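Local coordinates for protein restriction endonuclease PacI (Pseudomonas alcaligenes, PDB 3M7K) that cleaves DNA at a rare eight-base-pair target as an HNH restriction endonuclease with a beta-beta-alpha-metal active site, at residues 15-20 with 86-91; 25-30 with 46-51; 53-58 with 105-110. One frame throughout, in Å; residues are numbered along the deposited sequence. Where two conformers were deposited one is given.

Contact 1: 15-20 with 86-91; sequences EFYAGS and IQCLGV. With nucleotides of chain C.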
# COMPACT_ATOMS: atom_id res chain seq x y z
N GLU A 15 4.27 -16.83 -21.77
CA GLU A 15 3.32 -17.43 -20.83
C GLU A 15 4.06 -18.27 -19.77
O GLU A 15 3.44 -18.84 -18.87
CB GLU A 15 2.28 -18.27 -21.60
CG GLU A 15 0.92 -18.33 -20.93
CD GLU A 15 0.26 -16.97 -20.78
OE1 GLU A 15 -0.48 -16.79 -19.80
OE2 GLU A 15 0.47 -16.09 -21.64
N PHE A 16 5.39 -18.31 -19.87
CA PHE A 16 6.23 -19.01 -18.89
C PHE A 16 7.13 -18.07 -18.07
O PHE A 16 7.38 -16.93 -18.48
CB PHE A 16 7.08 -20.07 -19.62
CG PHE A 16 6.26 -21.19 -20.22
CD1 PHE A 16 5.87 -21.15 -21.56
CD2 PHE A 16 5.86 -22.27 -19.44
CE1 PHE A 16 5.10 -22.18 -22.12
CE2 PHE A 16 5.09 -23.30 -19.98
CZ PHE A 16 4.71 -23.26 -21.33
N TYR A 17 7.62 -18.55 -16.93
CA TYR A 17 8.53 -17.78 -16.07
C TYR A 17 9.99 -17.82 -16.53
O TYR A 17 10.39 -18.75 -17.21
CB TYR A 17 8.47 -18.31 -14.65
CG TYR A 17 7.15 -18.07 -13.95
CD1 TYR A 17 6.28 -19.12 -13.69
CD2 TYR A 17 6.79 -16.78 -13.53
CE1 TYR A 17 5.07 -18.91 -13.03
CE2 TYR A 17 5.56 -16.56 -12.87
CZ TYR A 17 4.72 -17.63 -12.63
OH TYR A 17 3.53 -17.44 -11.99
N ALA A 18 10.78 -16.83 -16.15
CA ALA A 18 12.19 -16.78 -16.54
C ALA A 18 13.09 -17.63 -15.64
O ALA A 18 14.23 -17.95 -15.99
CB ALA A 18 12.68 -15.33 -16.60
N GLY A 19 12.57 -18.01 -14.47
CA GLY A 19 13.32 -18.86 -13.54
C GLY A 19 13.17 -20.35 -13.82
O GLY A 19 12.83 -20.75 -14.93
N SER A 20 13.41 -21.16 -12.80
CA SER A 20 13.40 -22.62 -12.94
C SER A 20 12.01 -23.31 -12.87
O SER A 20 11.94 -24.55 -12.85
CB SER A 20 14.35 -23.26 -11.92
OG SER A 20 13.97 -22.92 -10.60
N ILE A 86 8.53 -10.88 -9.64
CA ILE A 86 7.13 -11.07 -10.08
C ILE A 86 7.03 -10.82 -11.58
O ILE A 86 7.52 -9.80 -12.08
CB ILE A 86 6.19 -10.12 -9.32
CG1 ILE A 86 6.32 -10.39 -7.81
CG2 ILE A 86 4.73 -10.23 -9.84
CD1 ILE A 86 5.57 -9.43 -6.92
N GLN A 87 6.40 -11.75 -12.30
CA GLN A 87 6.44 -11.76 -13.76
C GLN A 87 5.05 -11.88 -14.37
O GLN A 87 4.89 -11.96 -15.59
CB GLN A 87 7.33 -12.89 -14.24
CG GLN A 87 8.77 -12.77 -13.78
CD GLN A 87 9.51 -14.10 -13.82
OE1 GLN A 87 9.63 -14.72 -14.88
NE2 GLN A 87 10.00 -14.56 -12.66
N CYS A 88 4.04 -11.91 -13.50
CA CYS A 88 2.68 -11.93 -13.97
C CYS A 88 1.75 -11.08 -13.09
O CYS A 88 2.10 -10.70 -11.96
CB CYS A 88 2.16 -13.37 -14.06
SG CYS A 88 1.93 -14.15 -12.47
N LEU A 89 0.59 -10.77 -13.66
CA LEU A 89 -0.43 -9.99 -12.96
C LEU A 89 -1.34 -10.91 -12.19
O LEU A 89 -1.59 -12.05 -12.60
CB LEU A 89 -1.24 -9.16 -13.95
CG LEU A 89 -0.39 -8.21 -14.80
CD1 LEU A 89 -1.30 -7.39 -15.65
CD2 LEU A 89 0.50 -7.29 -13.95
N GLY A 90 -1.85 -10.41 -11.06
CA GLY A 90 -2.67 -11.23 -10.18
C GLY A 90 -4.13 -10.86 -10.22
O GLY A 90 -4.59 -10.15 -11.13
N VAL A 91 -4.86 -11.33 -9.23
CA VAL A 91 -6.32 -11.20 -9.23
C VAL A 91 -6.83 -10.45 -7.99
O VAL A 91 -6.54 -10.86 -6.86
CB VAL A 91 -6.99 -12.61 -9.28
CG1 VAL A 91 -8.50 -12.47 -9.34
CG2 VAL A 91 -6.48 -13.43 -10.47
P DA C 3 4.75 -14.62 -9.81
OP1 DA C 3 5.08 -13.54 -10.77
OP2 DA C 3 3.60 -15.52 -10.10
O5' DA C 3 6.00 -15.55 -9.57
C5' DA C 3 7.32 -15.08 -9.75
C4' DA C 3 8.32 -16.15 -9.28
O4' DA C 3 7.90 -16.66 -7.99
C3' DA C 3 8.45 -17.40 -10.14
O3' DA C 3 9.73 -17.98 -9.92
C2' DA C 3 7.38 -18.32 -9.58
C1' DA C 3 7.51 -18.02 -8.09
N9 DA C 3 6.27 -18.19 -7.32
C8 DA C 3 4.99 -17.99 -7.74
N7 DA C 3 4.09 -18.21 -6.80
C5 DA C 3 4.85 -18.60 -5.70
C6 DA C 3 4.52 -18.98 -4.37
N6 DA C 3 3.27 -19.05 -3.90
N1 DA C 3 5.53 -19.28 -3.53
C2 DA C 3 6.80 -19.22 -3.96
N3 DA C 3 7.23 -18.88 -5.18
C4 DA C 3 6.19 -18.58 -6.00
P DG C 4 10.69 -18.44 -11.12
OP1 DG C 4 11.10 -17.26 -11.90
OP2 DG C 4 9.99 -19.51 -11.84
O5' DG C 4 11.94 -19.10 -10.39
C5' DG C 4 12.35 -18.61 -9.13
C4' DG C 4 12.04 -19.58 -8.00
O4' DG C 4 10.64 -19.92 -7.95
C3' DG C 4 12.72 -20.93 -8.08
O3' DG C 4 13.87 -20.87 -7.27
C2' DG C 4 11.68 -21.94 -7.56
C1' DG C 4 10.61 -21.00 -7.05
N9 DG C 4 9.22 -21.45 -6.99
C8 DG C 4 8.31 -21.56 -8.01
N7 DG C 4 7.14 -21.98 -7.61
C5 DG C 4 7.29 -22.14 -6.24
C6 DG C 4 6.37 -22.56 -5.26
O6 DG C 4 5.19 -22.86 -5.41
N1 DG C 4 6.93 -22.58 -3.98
C2 DG C 4 8.24 -22.24 -3.69
N2 DG C 4 8.62 -22.31 -2.40
N3 DG C 4 9.11 -21.84 -4.60
C4 DG C 4 8.57 -21.82 -5.85
P DA C 2 -0.45 -11.76 -6.97
OP1 DA C 2 -0.15 -10.54 -7.74
OP2 DA C 2 -1.37 -12.78 -7.54
O5' DA C 2 0.88 -12.52 -6.53
C5' DA C 2 2.14 -11.81 -6.53
C4' DA C 2 3.31 -12.77 -6.67
O4' DA C 2 3.39 -13.61 -5.49
C3' DA C 2 3.24 -13.76 -7.83
O3' DA C 2 4.58 -13.98 -8.34
C2' DA C 2 2.63 -15.03 -7.23
C1' DA C 2 3.15 -14.98 -5.79
N9 DA C 2 2.21 -15.42 -4.75
C8 DA C 2 0.87 -15.71 -4.83
N7 DA C 2 0.32 -16.08 -3.70
C5 DA C 2 1.37 -16.02 -2.80
C6 DA C 2 1.45 -16.28 -1.41
N6 DA C 2 0.39 -16.66 -0.69
N1 DA C 2 2.66 -16.12 -0.80
C2 DA C 2 3.71 -15.75 -1.54
N3 DA C 2 3.75 -15.47 -2.86
C4 DA C 2 2.54 -15.63 -3.42

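Contact 2: 25-30 with 46-51; sequences KGCMTW and FTKATF. With PT (platinum (II) ion), chain G; ZN (zinc ion), chain E; nucleotides of chain C.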
# COMPACT_ATOMS: atom_id res chain seq x y z
N LYS A 25 2.28 -19.49 -16.39
CA LYS A 25 1.79 -18.44 -15.48
C LYS A 25 0.33 -18.73 -15.07
O LYS A 25 -0.05 -18.50 -13.93
CB LYS A 25 1.91 -17.04 -16.12
CG LYS A 25 3.37 -16.55 -16.32
CD LYS A 25 3.40 -15.31 -17.23
CE LYS A 25 4.77 -14.63 -17.25
NZ LYS A 25 4.73 -13.41 -18.12
N GLY A 26 -0.48 -19.22 -16.00
CA GLY A 26 -1.90 -19.53 -15.72
C GLY A 26 -2.06 -20.61 -14.67
O GLY A 26 -2.89 -20.50 -13.75
N CYS A 27 -1.25 -21.65 -14.80
CA CYS A 27 -1.29 -22.77 -13.86
C CYS A 27 -0.80 -22.34 -12.47
O CYS A 27 -1.40 -22.70 -11.46
CB CYS A 27 -0.48 -23.96 -14.37
SG CYS A 27 -1.28 -24.94 -15.69
N MET A 28 0.30 -21.60 -12.43
CA MET A 28 0.85 -21.12 -11.16
C MET A 28 -0.12 -20.12 -10.51
O MET A 28 -0.36 -20.18 -9.31
CB MET A 28 2.25 -20.53 -11.37
CG MET A 28 2.91 -19.88 -10.14
SD MET A 28 3.82 -21.00 -9.05
CE MET A 28 2.48 -21.77 -8.12
N THR A 29 -0.70 -19.22 -11.31
CA THR A 29 -1.65 -18.26 -10.75
C THR A 29 -2.92 -18.98 -10.24
O THR A 29 -3.41 -18.65 -9.17
CB THR A 29 -1.97 -17.11 -11.70
OG1 THR A 29 -0.75 -16.43 -12.01
CG2 THR A 29 -2.90 -16.11 -11.03
N TRP A 30 -3.40 -19.98 -10.98
CA TRP A 30 -4.54 -20.77 -10.50
C TRP A 30 -4.24 -21.49 -9.18
O TRP A 30 -5.09 -21.49 -8.27
CB TRP A 30 -5.03 -21.77 -11.55
CG TRP A 30 -6.03 -22.77 -10.99
CD1 TRP A 30 -5.83 -24.10 -10.77
CD2 TRP A 30 -7.37 -22.49 -10.55
NE1 TRP A 30 -6.96 -24.68 -10.24
CE2 TRP A 30 -7.93 -23.72 -10.10
CE3 TRP A 30 -8.16 -21.33 -10.50
CZ2 TRP A 30 -9.24 -23.82 -9.61
CZ3 TRP A 30 -9.47 -21.43 -10.03
CH2 TRP A 30 -9.99 -22.67 -9.59
N PHE A 46 -14.56 -19.89 -9.50
CA PHE A 46 -13.81 -20.28 -10.71
C PHE A 46 -13.55 -21.79 -10.71
O PHE A 46 -13.29 -22.36 -9.65
CB PHE A 46 -12.43 -19.63 -10.76
CG PHE A 46 -12.42 -18.21 -11.26
CD1 PHE A 46 -12.17 -17.16 -10.38
CD2 PHE A 46 -12.59 -17.93 -12.62
CE1 PHE A 46 -12.13 -15.86 -10.82
CE2 PHE A 46 -12.57 -16.62 -13.08
CZ PHE A 46 -12.33 -15.58 -12.17
N THR A 47 -13.62 -22.42 -11.88
CA THR A 47 -12.94 -23.70 -12.11
C THR A 47 -11.65 -23.37 -12.84
O THR A 47 -11.50 -22.26 -13.37
CB THR A 47 -13.74 -24.66 -13.00
OG1 THR A 47 -14.01 -24.05 -14.27
CG2 THR A 47 -15.03 -25.09 -12.30
N LYS A 48 -10.71 -24.33 -12.87
CA LYS A 48 -9.43 -24.10 -13.54
C LYS A 48 -9.65 -23.68 -15.00
O LYS A 48 -9.05 -22.72 -15.45
CB LYS A 48 -8.50 -25.32 -13.47
CG LYS A 48 -7.13 -25.07 -14.12
CD LYS A 48 -6.08 -26.12 -13.72
CE LYS A 48 -4.69 -25.65 -14.10
NZ LYS A 48 -3.67 -26.76 -14.07
N ALA A 49 -10.54 -24.39 -15.70
CA ALA A 49 -10.86 -24.10 -17.12
C ALA A 49 -11.42 -22.68 -17.36
O ALA A 49 -11.00 -21.97 -18.31
CB ALA A 49 -11.83 -25.18 -17.69
N THR A 50 -12.37 -22.28 -16.52
CA THR A 50 -12.91 -20.93 -16.62
C THR A 50 -11.85 -19.89 -16.23
O THR A 50 -11.75 -18.84 -16.89
CB THR A 50 -14.26 -20.71 -15.86
OG1 THR A 50 -14.65 -19.33 -15.98
CG2 THR A 50 -14.13 -21.01 -14.39
N PHE A 51 -11.05 -20.19 -15.21
CA PHE A 51 -9.97 -19.26 -14.83
C PHE A 51 -8.98 -19.06 -15.96
O PHE A 51 -8.59 -17.94 -16.23
CB PHE A 51 -9.22 -19.68 -13.57
CG PHE A 51 -8.04 -18.78 -13.27
CD1 PHE A 51 -8.24 -17.48 -12.78
CD2 PHE A 51 -6.74 -19.19 -13.54
CE1 PHE A 51 -7.15 -16.63 -12.54
CE2 PHE A 51 -5.65 -18.36 -13.31
CZ PHE A 51 -5.86 -17.08 -12.81
PT PT G . 5.07 -22.55 -9.74
ZN ZN E . -0.17 -24.46 -17.64
P DA C 3 4.75 -14.62 -9.81
OP1 DA C 3 5.08 -13.54 -10.77
OP2 DA C 3 3.60 -15.52 -10.10
O5' DA C 3 6.00 -15.55 -9.57
C5' DA C 3 7.32 -15.08 -9.75
C4' DA C 3 8.32 -16.15 -9.28
O4' DA C 3 7.90 -16.66 -7.99
C3' DA C 3 8.45 -17.40 -10.14
O3' DA C 3 9.73 -17.98 -9.92
C2' DA C 3 7.38 -18.32 -9.58
C1' DA C 3 7.51 -18.02 -8.09
N9 DA C 3 6.27 -18.19 -7.32
C8 DA C 3 4.99 -17.99 -7.74
N7 DA C 3 4.09 -18.21 -6.80
C5 DA C 3 4.85 -18.60 -5.70
C6 DA C 3 4.52 -18.98 -4.37
N6 DA C 3 3.27 -19.05 -3.90
N1 DA C 3 5.53 -19.28 -3.53
C2 DA C 3 6.80 -19.22 -3.96
N3 DA C 3 7.23 -18.88 -5.18
C4 DA C 3 6.19 -18.58 -6.00

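Contact 3: 53-58 with 105-110; sequences AWYGLS and ARLACF. With ZN (zinc ion), chain D; nucleotides of chain C.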
# COMPACT_ATOMS: atom_id res chain seq x y z
N ALA A 53 -9.40 -19.40 -19.19
CA ALA A 53 -10.01 -18.58 -20.23
C ALA A 53 -10.10 -17.12 -19.81
O ALA A 53 -9.90 -16.21 -20.61
CB ALA A 53 -11.40 -19.11 -20.63
N TRP A 54 -10.44 -16.90 -18.54
CA TRP A 54 -10.53 -15.56 -17.97
C TRP A 54 -9.15 -14.90 -17.96
O TRP A 54 -9.03 -13.71 -18.31
CB TRP A 54 -11.14 -15.64 -16.57
CG TRP A 54 -11.30 -14.32 -15.86
CD1 TRP A 54 -12.38 -13.48 -15.91
CD2 TRP A 54 -10.35 -13.71 -15.00
NE1 TRP A 54 -12.15 -12.37 -15.13
CE2 TRP A 54 -10.91 -12.48 -14.56
CE3 TRP A 54 -9.07 -14.07 -14.55
CZ2 TRP A 54 -10.23 -11.61 -13.69
CZ3 TRP A 54 -8.39 -13.20 -13.68
CH2 TRP A 54 -8.98 -11.99 -13.26
N TYR A 55 -8.12 -15.67 -17.62
CA TYR A 55 -6.77 -15.12 -17.43
C TYR A 55 -6.14 -14.74 -18.77
O TYR A 55 -5.25 -13.87 -18.83
CB TYR A 55 -5.88 -16.12 -16.67
CG TYR A 55 -4.62 -15.53 -16.03
CD1 TYR A 55 -3.35 -16.04 -16.34
CD2 TYR A 55 -4.69 -14.50 -15.10
CE1 TYR A 55 -2.19 -15.53 -15.74
CE2 TYR A 55 -3.53 -13.96 -14.50
CZ TYR A 55 -2.28 -14.49 -14.83
OH TYR A 55 -1.15 -13.99 -14.27
N GLY A 56 -6.59 -15.40 -19.83
CA GLY A 56 -6.07 -15.17 -21.16
C GLY A 56 -4.56 -15.35 -21.28
O GLY A 56 -3.96 -16.23 -20.66
N LEU A 57 -3.96 -14.49 -22.09
CA LEU A 57 -2.55 -14.60 -22.40
C LEU A 57 -1.79 -13.33 -22.08
O LEU A 57 -2.34 -12.23 -22.12
CB LEU A 57 -2.37 -14.96 -23.87
CG LEU A 57 -2.93 -16.32 -24.29
CD1 LEU A 57 -2.87 -16.43 -25.79
CD2 LEU A 57 -2.19 -17.50 -23.60
N SER A 58 -0.50 -13.51 -21.81
CA SER A 58 0.36 -12.46 -21.25
C SER A 58 0.31 -11.10 -21.95
O SER A 58 0.30 -10.05 -21.29
CB SER A 58 1.79 -12.95 -21.24
OG SER A 58 2.59 -12.12 -20.42
N ALA A 105 -13.92 -10.84 -9.77
CA ALA A 105 -12.50 -10.81 -10.12
C ALA A 105 -12.18 -9.65 -11.05
O ALA A 105 -12.93 -9.35 -11.99
CB ALA A 105 -12.08 -12.10 -10.76
N ARG A 106 -11.03 -9.05 -10.78
CA ARG A 106 -10.47 -8.00 -11.59
C ARG A 106 -8.99 -8.32 -11.69
O ARG A 106 -8.37 -8.70 -10.68
CB ARG A 106 -10.68 -6.71 -10.79
CG ARG A 106 -10.45 -5.49 -11.54
CD ARG A 106 -11.49 -4.45 -11.15
NE ARG A 106 -11.09 -3.26 -11.83
CZ ARG A 106 -11.68 -2.08 -11.75
NH1 ARG A 106 -12.76 -1.91 -11.00
NH2 ARG A 106 -11.16 -1.07 -12.43
N LEU A 107 -8.38 -8.17 -12.86
CA LEU A 107 -6.93 -8.35 -12.96
C LEU A 107 -6.27 -7.15 -12.32
O LEU A 107 -6.70 -6.01 -12.52
CB LEU A 107 -6.51 -8.44 -14.42
CG LEU A 107 -5.29 -9.22 -14.88
CD1 LEU A 107 -5.30 -10.71 -14.47
CD2 LEU A 107 -5.22 -9.06 -16.41
N ALA A 108 -5.25 -7.41 -11.51
CA ALA A 108 -4.52 -6.33 -10.85
C ALA A 108 -3.03 -6.67 -10.67
O ALA A 108 -2.68 -7.80 -10.32
CB ALA A 108 -5.16 -6.01 -9.48
N CYS A 109 -2.16 -5.68 -10.87
CA CYS A 109 -0.75 -5.87 -10.59
C CYS A 109 -0.59 -5.89 -9.07
O CYS A 109 -1.46 -5.39 -8.33
CB CYS A 109 0.11 -4.74 -11.22
SG CYS A 109 0.05 -3.08 -10.39
N PHE A 110 0.49 -6.48 -8.60
CA PHE A 110 0.68 -6.64 -7.15
C PHE A 110 0.82 -5.31 -6.41
O PHE A 110 0.49 -5.21 -5.21
CB PHE A 110 1.90 -7.54 -6.88
CG PHE A 110 1.93 -8.15 -5.49
CD1 PHE A 110 0.76 -8.58 -4.86
CD2 PHE A 110 3.15 -8.34 -4.84
CE1 PHE A 110 0.78 -9.14 -3.60
CE2 PHE A 110 3.21 -8.95 -3.57
CZ PHE A 110 2.02 -9.35 -2.94
ZN ZN D . -1.66 -1.71 -11.18
P DA C 2 -0.45 -11.76 -6.97
OP1 DA C 2 -0.15 -10.54 -7.74
OP2 DA C 2 -1.37 -12.78 -7.54
O5' DA C 2 0.88 -12.52 -6.53
C5' DA C 2 2.14 -11.81 -6.53
C4' DA C 2 3.31 -12.77 -6.67
O4' DA C 2 3.39 -13.61 -5.49
C3' DA C 2 3.24 -13.76 -7.83
O3' DA C 2 4.58 -13.98 -8.34
C2' DA C 2 2.63 -15.03 -7.23
C1' DA C 2 3.15 -14.98 -5.79
N9 DA C 2 2.21 -15.42 -4.75
C8 DA C 2 0.87 -15.71 -4.83
N7 DA C 2 0.32 -16.08 -3.70
C5 DA C 2 1.37 -16.02 -2.80
C6 DA C 2 1.45 -16.28 -1.41
N6 DA C 2 0.39 -16.66 -0.69
N1 DA C 2 2.66 -16.12 -0.80
C2 DA C 2 3.71 -15.75 -1.54
N3 DA C 2 3.75 -15.47 -2.86
C4 DA C 2 2.54 -15.63 -3.42
OP3 DT C 1 -5.32 -12.20 -0.18
P DT C 1 -5.75 -12.30 -1.60
OP1 DT C 1 -6.90 -11.54 -2.07
OP2 DT C 1 -5.90 -13.72 -1.91
O5' DT C 1 -4.44 -11.75 -2.33
C5' DT C 1 -4.06 -12.02 -3.63
C4' DT C 1 -2.70 -11.38 -3.85
O4' DT C 1 -2.02 -11.21 -2.58
C3' DT C 1 -1.78 -12.18 -4.73
O3' DT C 1 -1.00 -11.30 -5.54
C2' DT C 1 -0.94 -12.97 -3.72
C1' DT C 1 -0.83 -11.99 -2.54
N1 DT C 1 -0.79 -12.71 -1.27
C2 DT C 1 0.37 -12.69 -0.52
O2 DT C 1 1.38 -12.09 -0.85
N3 DT C 1 0.33 -13.40 0.64
C4 DT C 1 -0.74 -14.13 1.13
O4 DT C 1 -0.65 -14.73 2.19
C5 DT C 1 -1.93 -14.12 0.31
C7 DT C 1 -3.16 -14.89 0.76
C6 DT C 1 -1.90 -13.42 -0.84

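Contact 1: 15-20 with 86-91
Y17 meets both Q87 and C88. Its CG lies beside its own backbone N (chi1 -68°), which brings one ring edge to Q87 and one face to the sugar of DA3 of chain C. The amide of Q87 comes to the ring edge, turned 81° from the ring plane, and Q87 OE1 is 3.5 Å from Y17 CA. At the far end, Y17 OH donates to OP2 of DA3 at 2.7 Å and sits 3.7 Å from C88 SG. Replacing the tyrosine by an alanine would probably leave this phosphate oxygen without its phenol donor and open a gap beside Q87 and under the DA3 sugar. A18 follows with the only hydrogen bond between the two segments. A18 N reaches Q87 OE1 at 2.7 Å, nearly straight at 168° and in the carbonyl plane. This bond fixes the rotation of the amide. Q87 NE2 is thereby turned to the phosphate of DG4, donating to OP1 at 3.0 Å, and it also bonds the carbonyl of H85. G19 passes close to the DG4 phosphate, and a beta carbon here would run into O5' of that nucleotide. On the 86-91 side, Q87 N donates to OP1 of DA3 at 2.7 Å, and C88 N adds a weak bond to the same oxygen. C88 SG lies 3.2 Å from OP2 of DA3. K25 NZ, on helix 25-40, is hydrogen-bonded to Q87 O. The two irregular segments thus form a phosphate-binding surface made of backbone N-H groups, an amide and a phenol. It joins the N-terminal zinc-bound region to the loop entering what is probably the first strand of the beta-beta-alpha-metal motif.

Contact 2: 25-30 with 46-51
W30 and K48 lie one over the other. The indole leaves its helix with CG anti to the backbone N (chi1 169°), and one face receives the start of helix 48-55. K48 CB makes a CH-pi contact 3.8 Å from the centroid of the five-membered ring, 19° off its normal. The extended lysine chain then runs on past W30 CD1 and ends with NZ 3.4 Å from C27 SG. That sulfur binds zinc, so the ammonium would probably offset part of the thiolate charge. The outer edge of the indole points to the carbonyl of F46, with W30 CH2 3.3 Å from F46 O. F51 and W30 run antiparallel, side by side. Their rings are oblique, with centroids 5.8 Å apart. The edge of F51 faces the carbonyl of G26, with F51 CE2 3.5 Å from G26 O, while T29 CG2 packs 3.6 Å from F51 CZ. T47 caps helix 48-55 by accepting from T50 N. M28, on helix 25-40, shares the platinum ion with M23. This is an aromatic and aliphatic interface between two helix starts, beside a four-cysteine zinc site completed by C4, C7 and C24.

Contact 3: 53-58 with 105-110
W54 and Y55, at the end of helix 48-55, make apolar contacts with strand 105-108. The indole has CG anti to the backbone N (chi1 -180°), which carries its six-membered ring to the strand. W54 CZ2 lies 3.5 Å from A105 CB, and the same ring edge reaches the backbone about R106. W54 and L107 lie alongside but head opposite ways, with W54 CZ3 4.0 Å from L107 CD1. The Y55 side chain lies roughly perpendicular to L107. Its CE2 touches the same methyl, L107 CD1, at 3.7 Å. L107 CD1 is therefore packed against both aromatic side chains. V91, on the neighbouring strand, also packs on W54.

No hydrogen bond links the two segments. Y55 OH and R106 NH2 have polar partners outside them. Y55 OH bonds the carbonyl of L89, and R61 meets the Y55 ring in a cation-pi contact. The first bond of the R106 side chain leads away from 53-58, and its guanidinium forms a salt bridge with D126.

Metal and DNA contacts lie just past the strand. C109 SG binds zinc at 2.3 Å, together with C63, C66 and C112. C109 also stands at the N-cap of helix 110-116. One face of the F110 ring lies under C5' of DA2 of chain C, and F110 CD1 comes within 3.3 Å of O3' of DT1.

Helix 48-55 thus packs on what is probably the second strand of the beta-beta-alpha-metal motif. Strands 90-93 and 105-108 with helix 110-116 probably form this HNH active-site fold, in which D92 and N113 bind magnesium.

The three contacts lie close together, with centres 10 to 13 Å apart. Contact 2 is nested in the chain loop closed by contact 1. The two meet where E15 O accepts from K25 N at 2.8 Å and where Y17 OH lies 3.1 Å from M28 CG. Contacts 1 and 3 share the sheet of strands 90-93 and 105-108. Here L89 O and Y55 OH are 2.6 Å apart, probably hydrogen-bonded. Contacts 2 and 3 share helix 48-55, and the F46 ring packs on W54 and A105. Contact 2 holds C27 of one zinc site and contact 3 C109 of the other; strand 90-93 carries D92, a magnesium ligand. All three include residues that touch chain C.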